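Local structure of leucine aminopeptidase 1 (Caenorhabditis elegans, 2HC9) at residues 249-263 against 301-315. The protein is a zinc-dependent aminopeptidase that releases N-terminal amino acids, preferably leucine, from peptides and probably acts as a digestive enzyme. The protein carries 1 engineered substitution. Residues are numbered along the deposited sequence; the frame is centred on the assembly and turned at random. Where two conformers were deposited one is given.
Sequences LVGKGVVYDTGGLQI and CLCIVENNVSPIANK. With ZN (zinc ion), chain C; ZN (zinc ion), chain B.
Asn-307 ND2 donates to Asp-257 OD1 at 2.9 Å, on the syn side, the amide turned 40° from the carboxylate. Gly-259 N reaches the same oxygen from the opposite face of the carboxylate plane, closing an Asx turn. With CG anti to the backbone N in both residues (chi1 near -167°), Asp-257 and Asn-307 run alongside each other; ND2 also hydrogen-bonds to Thr-333 O. Asp-257 OD2 bridges the two zinc ions unevenly, 2.0 Å from one and 2.6 Å from the other, and a water binds both. Lys-252, stretched out fully, brings NZ to the more distant zinc; Asp-275, Asp-334 and Glu-336 complete the two-zinc centre of this M17 catalytic domain. Strands 249-254 and 301-307 pair in parallel in the central mixed sheet, and strand 256-257, helix 277-290 and strand 297-307 form a beta-alpha-beta unit. Where the pairing ends, Asn-307 O accepts from both Thr-258 N and Thr-258 OG1, the latter at 2.7 Å, and OG1 accepts from Gly-260 N in an ST turn. A valine in place of Thr-258 would probably leave Gly-260 N without its acceptor and Asn-307 O with one donor fewer, letting the turn shift. Farther out, Leu-261 CD2 packs on Val-309 CG1, and Lys-315 NZ forms a salt bridge with Glu-306 of a neighbouring subunit.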
ATOM      1  N   LEU A 249      33.274  21.982  11.098  1.00 16.65           N
ATOM      2  CA  LEU A 249      32.772  20.731  10.559  1.00 15.98           C
ATOM      3  C   LEU A 249      31.605  20.280  11.436  1.00 17.36           C
ATOM      4  O   LEU A 249      31.812  19.773  12.545  1.00 15.57           O
ATOM      5  CB  LEU A 249      33.865  19.639  10.581  1.00 17.90           C
ATOM      6  CG  LEU A 249      35.158  20.026   9.862  1.00 17.74           C
ATOM      7  CD1 LEU A 249      36.277  19.005  10.115  1.00 15.41           C
ATOM      8  CD2 LEU A 249      34.943  20.234   8.340  1.00 19.18           C
ATOM      9  N   VAL A 250      30.390  20.473  10.931  1.00 15.34           N
ATOM     10  CA  VAL A 250      29.185  20.184  11.716  1.00 16.24           C
ATOM     11  C   VAL A 250      28.644  18.826  11.230  1.00 13.90           C
ATOM     12  O   VAL A 250      28.409  18.644  10.044  1.00 18.17           O
ATOM     13  CB  VAL A 250      28.115  21.304  11.565  1.00 14.55           C
ATOM     14  CG1 VAL A 250      26.928  21.085  12.571  1.00 15.24           C
ATOM     15  CG2 VAL A 250      28.758  22.736  11.803  1.00 15.58           C
ATOM     16  N   GLY A 251      28.430  17.887  12.152  1.00 14.38           N
ATOM     17  CA  GLY A 251      28.008  16.535  11.789  1.00 15.43           C
ATOM     18  C   GLY A 251      26.685  16.125  12.432  1.00 14.87           C
ATOM     19  O   GLY A 251      26.441  16.394  13.622  1.00 16.63           O
ATOM     20  N   LYS A 252      25.838  15.449  11.640  1.00 14.96           N
ATOM     21  CA  LYS A 252      24.588  14.848  12.136  1.00 14.89           C
ATOM     22  C   LYS A 252      24.889  13.551  12.859  1.00 13.45           C
ATOM     23  O   LYS A 252      25.356  12.574  12.238  1.00 13.99           O
ATOM     24  CB  LYS A 252      23.627  14.545  10.968  1.00 13.98           C
ATOM     25  CG  LYS A 252      22.327  13.799  11.409  1.00 14.01           C
ATOM     26  CD  LYS A 252      21.432  13.493  10.205  1.00 12.83           C
ATOM     27  CE  LYS A 252      20.244  12.629  10.683  1.00 10.58           C
ATOM     28  NZ  LYS A 252      19.274  12.282   9.566  1.00 13.51           N
ATOM     29  N   GLY A 253      24.640  13.552  14.168  1.00 15.83           N
ATOM     30  CA  GLY A 253      24.910  12.387  15.015  1.00 13.67           C
ATOM     31  C   GLY A 253      23.657  11.752  15.588  1.00 13.16           C
ATOM     32  O   GLY A 253      23.520  11.602  16.810  1.00 14.47           O
ATOM     33  N   VAL A 254      22.749  11.358  14.710  1.00 12.70           N
ATOM     34  CA  VAL A 254      21.559  10.660  15.171  1.00 12.79           C
ATOM     35  C   VAL A 254      21.924   9.189  15.392  1.00 13.98           C
ATOM     36  O   VAL A 254      22.046   8.407  14.442  1.00 13.88           O
ATOM     37  CB  VAL A 254      20.377  10.826  14.182  1.00 16.25           C
ATOM     38  CG1 VAL A 254      19.170   9.993  14.670  1.00 17.21           C
ATOM     39  CG2 VAL A 254      19.983  12.339  14.112  1.00 12.52           C
ATOM     40  N   VAL A 255      22.131   8.827  16.661  1.00 13.90           N
ATOM     41  CA  VAL A 255      22.653   7.497  16.967  1.00 13.54           C
ATOM     42  C   VAL A 255      21.663   6.393  16.591  1.00 15.88           C
ATOM     43  O   VAL A 255      22.055   5.282  16.269  1.00 13.43           O
ATOM     44  CB  VAL A 255      23.096   7.349  18.449  1.00 14.40           C
ATOM     45  CG1 VAL A 255      24.224   8.344  18.765  1.00 14.37           C
ATOM     46  CG2 VAL A 255      21.932   7.548  19.414  1.00 14.24           C
ATOM     47  N   TYR A 256      20.375   6.718  16.628  1.00 15.75           N
ATOM     48  CA  TYR A 256      19.365   5.858  16.020  1.00 14.01           C
ATOM     49  C   TYR A 256      18.193   6.702  15.628  1.00 14.06           C
ATOM     50  O   TYR A 256      17.793   7.585  16.380  1.00 13.60           O
ATOM     51  CB  TYR A 256      18.867   4.786  17.012  1.00 13.02           C
ATOM     52  CG  TYR A 256      18.172   3.677  16.283  1.00 18.89           C
ATOM     53  CD1 TYR A 256      18.905   2.619  15.729  1.00 14.48           C
ATOM     54  CD2 TYR A 256      16.786   3.704  16.095  1.00 17.99           C
ATOM     55  CE1 TYR A 256      18.268   1.587  15.032  1.00 13.19           C
ATOM     56  CE2 TYR A 256      16.138   2.689  15.423  1.00 15.61           C
ATOM     57  CZ  TYR A 256      16.868   1.650  14.895  1.00 16.16           C
ATOM     58  OH  TYR A 256      16.190   0.683  14.239  1.00 14.29           O
ATOM     59  N   ASP A 257      17.627   6.406  14.465  1.00 12.77           N
ATOM     60  CA  ASP A 257      16.445   7.124  13.994  1.00 13.22           C
ATOM     61  C   ASP A 257      15.266   6.140  13.822  1.00 13.48           C
ATOM     62  O   ASP A 257      15.194   5.410  12.834  1.00 15.44           O
ATOM     63  CB  ASP A 257      16.788   7.788  12.661  1.00 12.76           C
ATOM     64  CG  ASP A 257      15.754   8.813  12.236  1.00 15.46           C
ATOM     65  OD1 ASP A 257      14.783   9.072  13.010  1.00 14.51           O
ATOM     66  OD2 ASP A 257      15.948   9.363  11.126  1.00 14.89           O
ATOM     67  N   THR A 258      14.336   6.129  14.781  1.00 14.13           N
ATOM     68  CA  THR A 258      13.087   5.370  14.606  1.00 14.08           C
ATOM     69  C   THR A 258      12.112   6.107  13.671  1.00 14.78           C
ATOM     70  O   THR A 258      11.086   5.544  13.286  1.00 15.29           O
ATOM     71  CB  THR A 258      12.323   5.203  15.928  1.00 17.46           C
ATOM     72  OG1 THR A 258      11.904   6.498  16.372  1.00 18.57           O
ATOM     73  CG2 THR A 258      13.198   4.530  17.022  1.00 15.91           C
ATOM     74  N   GLY A 259      12.439   7.357  13.333  1.00 13.97           N
ATOM     75  CA  GLY A 259      11.538   8.252  12.601  1.00 14.61           C
ATOM     76  C   GLY A 259      10.772   9.189  13.549  1.00 19.74           C
ATOM     77  O   GLY A 259      10.254  10.249  13.131  1.00 15.80           O
ATOM     78  N   GLY A 260      10.678   8.789  14.820  1.00 16.24           N
ATOM     79  CA  GLY A 260       9.863   9.519  15.795  1.00 16.19           C
ATOM     80  C   GLY A 260       8.408   9.109  15.702  1.00 15.12           C
ATOM     81  O   GLY A 260       8.086   8.033  15.187  1.00 14.29           O
ATOM     82  N   LEU A 261       7.488   9.939  16.198  1.00 16.79           N
ATOM     83  CA  LEU A 261       6.081   9.529  16.155  0.60 14.23           C
ATOM     84  C   LEU A 261       5.546   9.299  14.737  1.00 16.55           C
ATOM     85  O   LEU A 261       4.656   8.464  14.546  1.00 17.11           O
ATOM     86  CB  LEU A 261       5.184  10.485  16.946  0.60 16.97           C
ATOM     87  CG  LEU A 261       5.135  10.247  18.461  0.60 16.88           C
ATOM     88  CD1 LEU A 261       4.553  11.486  19.141  0.60 16.72           C
ATOM     89  CD2 LEU A 261       4.289   8.994  18.842  0.60 12.15           C
ATOM     90  N   GLN A 262       6.098   9.998  13.741  1.00 15.72           N
ATOM     91  CA  GLN A 262       5.882   9.608  12.344  1.00 13.35           C
ATOM     92  C   GLN A 262       6.886   8.502  12.015  1.00 18.35           C
ATOM     93  O   GLN A 262       7.911   8.711  11.355  1.00 14.33           O
ATOM     94  CB  GLN A 262       5.985  10.800  11.387  1.00 14.68           C
ATOM     95  CG  GLN A 262       4.750  11.714  11.512  1.00 15.67           C
ATOM     96  CD  GLN A 262       5.027  13.095  10.996  1.00 17.36           C
ATOM     97  OE1 GLN A 262       5.803  13.839  11.602  1.00 17.05           O
ATOM     98  NE2 GLN A 262       4.393  13.457   9.884  1.00 15.40           N
ATOM     99  N   ILE A 263       6.569   7.318  12.529  1.00 16.23           N
ATOM    100  CA  ILE A 263       7.537   6.226  12.664  1.00 15.22           C
ATOM    101  C   ILE A 263       7.901   5.613  11.323  1.00 17.13           C
ATOM    102  O   ILE A 263       7.063   5.537  10.413  1.00 14.63           O
ATOM    103  CB  ILE A 263       6.926   5.157  13.613  1.00 17.28           C
ATOM    104  CG1 ILE A 263       7.989   4.213  14.182  1.00 18.78           C
ATOM    105  CG2 ILE A 263       5.748   4.410  12.956  1.00 17.71           C
ATOM    106  CD1 ILE A 263       7.437   3.422  15.428  1.00 14.91           C
ATOM    107  N   CYS A 301      31.736  20.101  15.328  1.00 17.21           N
ATOM    108  CA  CYS A 301      30.530  20.365  16.107  1.00 14.26           C
ATOM    109  C   CYS A 301      29.584  19.195  15.855  1.00 18.01           C
ATOM    110  O   CYS A 301      29.112  19.020  14.731  1.00 16.70           O
ATOM    111  CB  CYS A 301      29.823  21.654  15.641  1.00 15.64           C
ATOM    112  SG  CYS A 301      30.878  23.126  15.707  1.00 18.41           S
ATOM    113  N   LEU A 302      29.336  18.397  16.882  1.00 16.02           N
ATOM    114  CA  LEU A 302      28.595  17.144  16.723  1.00 18.24           C
ATOM    115  C   LEU A 302      27.245  17.253  17.392  1.00 16.78           C
ATOM    116  O   LEU A 302      27.168  17.531  18.579  1.00 16.69           O
ATOM    117  CB  LEU A 302      29.381  15.964  17.305  1.00 15.60           C
ATOM    118  CG  LEU A 302      30.820  15.864  16.752  1.00 18.35           C
ATOM    119  CD1 LEU A 302      31.483  14.637  17.359  1.00 23.49           C
ATOM    120  CD2 LEU A 302      30.931  15.838  15.219  1.00 15.08           C
ATOM    121  N   CYS A 303      26.172  17.039  16.617  1.00 13.00           N
ATOM    122  CA  CYS A 303      24.829  17.142  17.159  1.00 14.51           C
ATOM    123  C   CYS A 303      24.357  15.718  17.404  1.00 16.20           C
ATOM    124  O   CYS A 303      24.119  14.983  16.442  1.00 15.31           O
ATOM    125  CB  CYS A 303      23.925  17.853  16.128  1.00 13.68           C
ATOM    126  SG  CYS A 303      24.598  19.472  15.613  1.00 17.18           S
ATOM    127  N   ILE A 304      24.256  15.324  18.677  1.00 13.44           N
ATOM    128  CA  ILE A 304      24.178  13.887  19.036  1.00 14.16           C
ATOM    129  C   ILE A 304      22.847  13.624  19.761  1.00 15.20           C
ATOM    130  O   ILE A 304      22.622  14.119  20.859  1.00 17.53           O
ATOM    131  CB  ILE A 304      25.340  13.463  19.941  1.00 15.42           C
ATOM    132  CG1 ILE A 304      26.680  13.630  19.195  1.00 15.15           C
ATOM    133  CG2 ILE A 304      25.187  11.976  20.366  1.00 12.69           C
ATOM    134  CD1 ILE A 304      27.923  13.521  20.136  1.00 16.83           C
ATOM    135  N   VAL A 305      21.946  12.912  19.089  1.00 13.69           N
ATOM    136  CA  VAL A 305      20.580  12.689  19.631  1.00 12.39           C
ATOM    137  C   VAL A 305      20.130  11.279  19.275  1.00 14.10           C
ATOM    138  O   VAL A 305      20.663  10.666  18.352  1.00 13.31           O
ATOM    139  CB  VAL A 305      19.543  13.660  19.007  1.00 15.10           C
ATOM    140  CG1 VAL A 305      19.879  15.127  19.328  1.00 17.04           C
ATOM    141  CG2 VAL A 305      19.401  13.414  17.479  1.00 15.54           C
ATOM    142  N   GLU A 306      19.154  10.758  20.014  1.00 12.50           N
ATOM    143  CA  GLU A 306      18.419   9.600  19.518  1.00 13.83           C
ATOM    144  C   GLU A 306      16.967  10.014  19.292  1.00 15.39           C
ATOM    145  O   GLU A 306      16.371  10.652  20.157  1.00 16.48           O
ATOM    146  CB  GLU A 306      18.525   8.416  20.490  1.00 14.17           C
ATOM    147  CG  GLU A 306      17.711   7.180  19.967  1.00 14.47           C
ATOM    148  CD  GLU A 306      18.006   5.869  20.696  1.00 17.10           C
ATOM    149  OE1 GLU A 306      19.143   5.687  21.187  1.00 17.18           O
ATOM    150  OE2 GLU A 306      17.089   5.010  20.763  1.00 15.42           O
ATOM    151  N   ASN A 307      16.424   9.673  18.112  1.00 13.52           N
ATOM    152  CA  ASN A 307      15.068  10.081  17.715  1.00 13.24           C
ATOM    153  C   ASN A 307      14.120   8.896  17.964  1.00 16.31           C
ATOM    154  O   ASN A 307      14.099   7.927  17.189  1.00 17.23           O
ATOM    155  CB  ASN A 307      15.082  10.496  16.223  1.00 12.41           C
ATOM    156  CG  ASN A 307      13.819  11.257  15.816  1.00 16.53           C
ATOM    157  OD1 ASN A 307      13.197  11.922  16.638  1.00 17.61           O
ATOM    158  ND2 ASN A 307      13.426  11.135  14.546  1.00 14.73           N
ATOM    159  N   ASN A 308      13.393   8.941  19.081  1.00 14.84           N
ATOM    160  CA  ASN A 308      12.612   7.787  19.525  1.00 13.73           C
ATOM    161  C   ASN A 308      11.192   8.211  19.900  1.00 14.01           C
ATOM    162  O   ASN A 308      10.783   9.344  19.651  1.00 15.95           O
ATOM    163  CB  ASN A 308      13.328   7.019  20.675  1.00 14.41           C
ATOM    164  CG  ASN A 308      13.097   5.489  20.602  1.00 14.98           C
ATOM    165  OD1 ASN A 308      11.953   5.024  20.560  1.00 16.00           O
ATOM    166  ND2 ASN A 308      14.184   4.708  20.619  1.00 15.44           N
ATOM    167  N   VAL A 309      10.433   7.284  20.474  1.00 14.01           N
ATOM    168  CA  VAL A 309       8.984   7.405  20.542  1.00 16.53           C
ATOM    169  C   VAL A 309       8.529   7.361  22.010  1.00 17.53           C
ATOM    170  O   VAL A 309       8.753   6.363  22.712  1.00 16.00           O
ATOM    171  CB  VAL A 309       8.319   6.235  19.751  1.00 16.99           C
ATOM    172  CG1 VAL A 309       6.812   6.257  19.931  1.00 17.01           C
ATOM    173  CG2 VAL A 309       8.702   6.340  18.260  1.00 14.99           C
ATOM    174  N   SER A 310       7.906   8.442  22.469  1.00 17.09           N
ATOM    175  CA  SER A 310       7.247   8.448  23.783  1.00 16.22           C
ATOM    176  C   SER A 310       6.248   9.594  23.824  1.00 14.87           C
ATOM    177  O   SER A 310       6.220  10.415  22.897  1.00 16.99           O
ATOM    178  CB  SER A 310       8.281   8.606  24.912  1.00 18.03           C
ATOM    179  OG  SER A 310       8.642   9.974  25.083  1.00 17.05           O
ATOM    180  N   PRO A 311       5.446   9.672  24.901  1.00 16.97           N
ATOM    181  CA  PRO A 311       4.498  10.787  25.009  1.00 15.99           C
ATOM    182  C   PRO A 311       5.133  12.184  25.064  1.00 17.99           C
ATOM    183  O   PRO A 311       4.432  13.163  24.836  1.00 15.95           O
ATOM    184  CB  PRO A 311       3.768  10.501  26.330  1.00 18.07           C
ATOM    185  CG  PRO A 311       3.903   8.984  26.500  1.00 15.77           C
ATOM    186  CD  PRO A 311       5.307   8.722  26.032  1.00 15.29           C
ATOM    187  N   ILE A 312       6.430  12.276  25.359  1.00 15.10           N
ATOM    188  CA  ILE A 312       7.094  13.569  25.326  1.00 17.59           C
ATOM    189  C   ILE A 312       7.808  13.874  24.018  1.00 18.79           C
ATOM    190  O   ILE A 312       8.363  14.964  23.867  1.00 20.41           O
ATOM    191  CB  ILE A 312       8.005  13.808  26.554  1.00 19.79           C
ATOM    192  CG1 ILE A 312       9.214  12.851  26.549  1.00 19.06           C
ATOM    193  CG2 ILE A 312       7.163  13.780  27.848  1.00 20.26           C
ATOM    194  CD1 ILE A 312      10.388  13.364  27.402  1.00 26.70           C
ATOM    195  N   ALA A 313       7.763  12.948  23.057  1.00 16.32           N
ATOM    196  CA  ALA A 313       8.478  13.161  21.772  1.00 15.34           C
ATOM    197  C   ALA A 313       7.822  14.286  20.948  1.00 14.91           C
ATOM    198  O   ALA A 313       6.630  14.594  21.137  1.00 16.45           O
ATOM    199  CB  ALA A 313       8.537  11.860  20.936  1.00 16.32           C
ATOM    200  N   ASN A 314       8.591  14.867  20.029  1.00 14.68           N
ATOM    201  CA  ASN A 314       8.042  15.681  18.928  1.00 15.57           C
ATOM    202  C   ASN A 314       6.839  14.987  18.263  1.00 14.06           C
ATOM    203  O   ASN A 314       6.847  13.755  18.102  1.00 15.50           O
ATOM    204  CB  ASN A 314       9.099  15.866  17.822  1.00 15.36           C
ATOM    205  CG  ASN A 314      10.196  16.874  18.181  1.00 15.86           C
ATOM    206  OD1 ASN A 314      10.026  17.750  19.036  1.00 16.26           O
ATOM    207  ND2 ASN A 314      11.346  16.743  17.482  1.00 16.75           N
ATOM    208  N   LYS A 315       5.838  15.781  17.899  1.00 18.53           N
ATOM    209  CA  LYS A 315       4.608  15.351  17.224  1.00 20.58           C
ATOM    210  C   LYS A 315       4.444  16.298  16.022  1.00 17.17           C
ATOM    211  O   LYS A 315       4.712  17.478  16.163  1.00 16.60           O
ATOM    212  CB  LYS A 315       3.379  15.653  18.108  1.00 19.93           C
ATOM    213  CG  LYS A 315       3.297  15.032  19.461  1.00 23.36           C
ATOM    214  CD  LYS A 315       2.047  15.461  20.186  1.00 20.98           C
ATOM    215  CE  LYS A 315       2.317  16.561  21.188  1.00 20.56           C
ATOM    216  NZ  LYS A 315       2.560  16.022  22.539  1.00 23.02           N
TER
HETATM  217 ZN    ZN C 702      17.855  10.953  10.415  1.00 18.97          ZN
HETATM  218 ZN    ZN B 701      14.811  10.859  10.300  1.00 18.80          ZN
HETATM  219  O   HOH W   1       8.824  12.315  17.323  1.00 14.97           O
HETATM  220  O   HOH W   2      16.336  11.145   8.998  1.00 14.92           O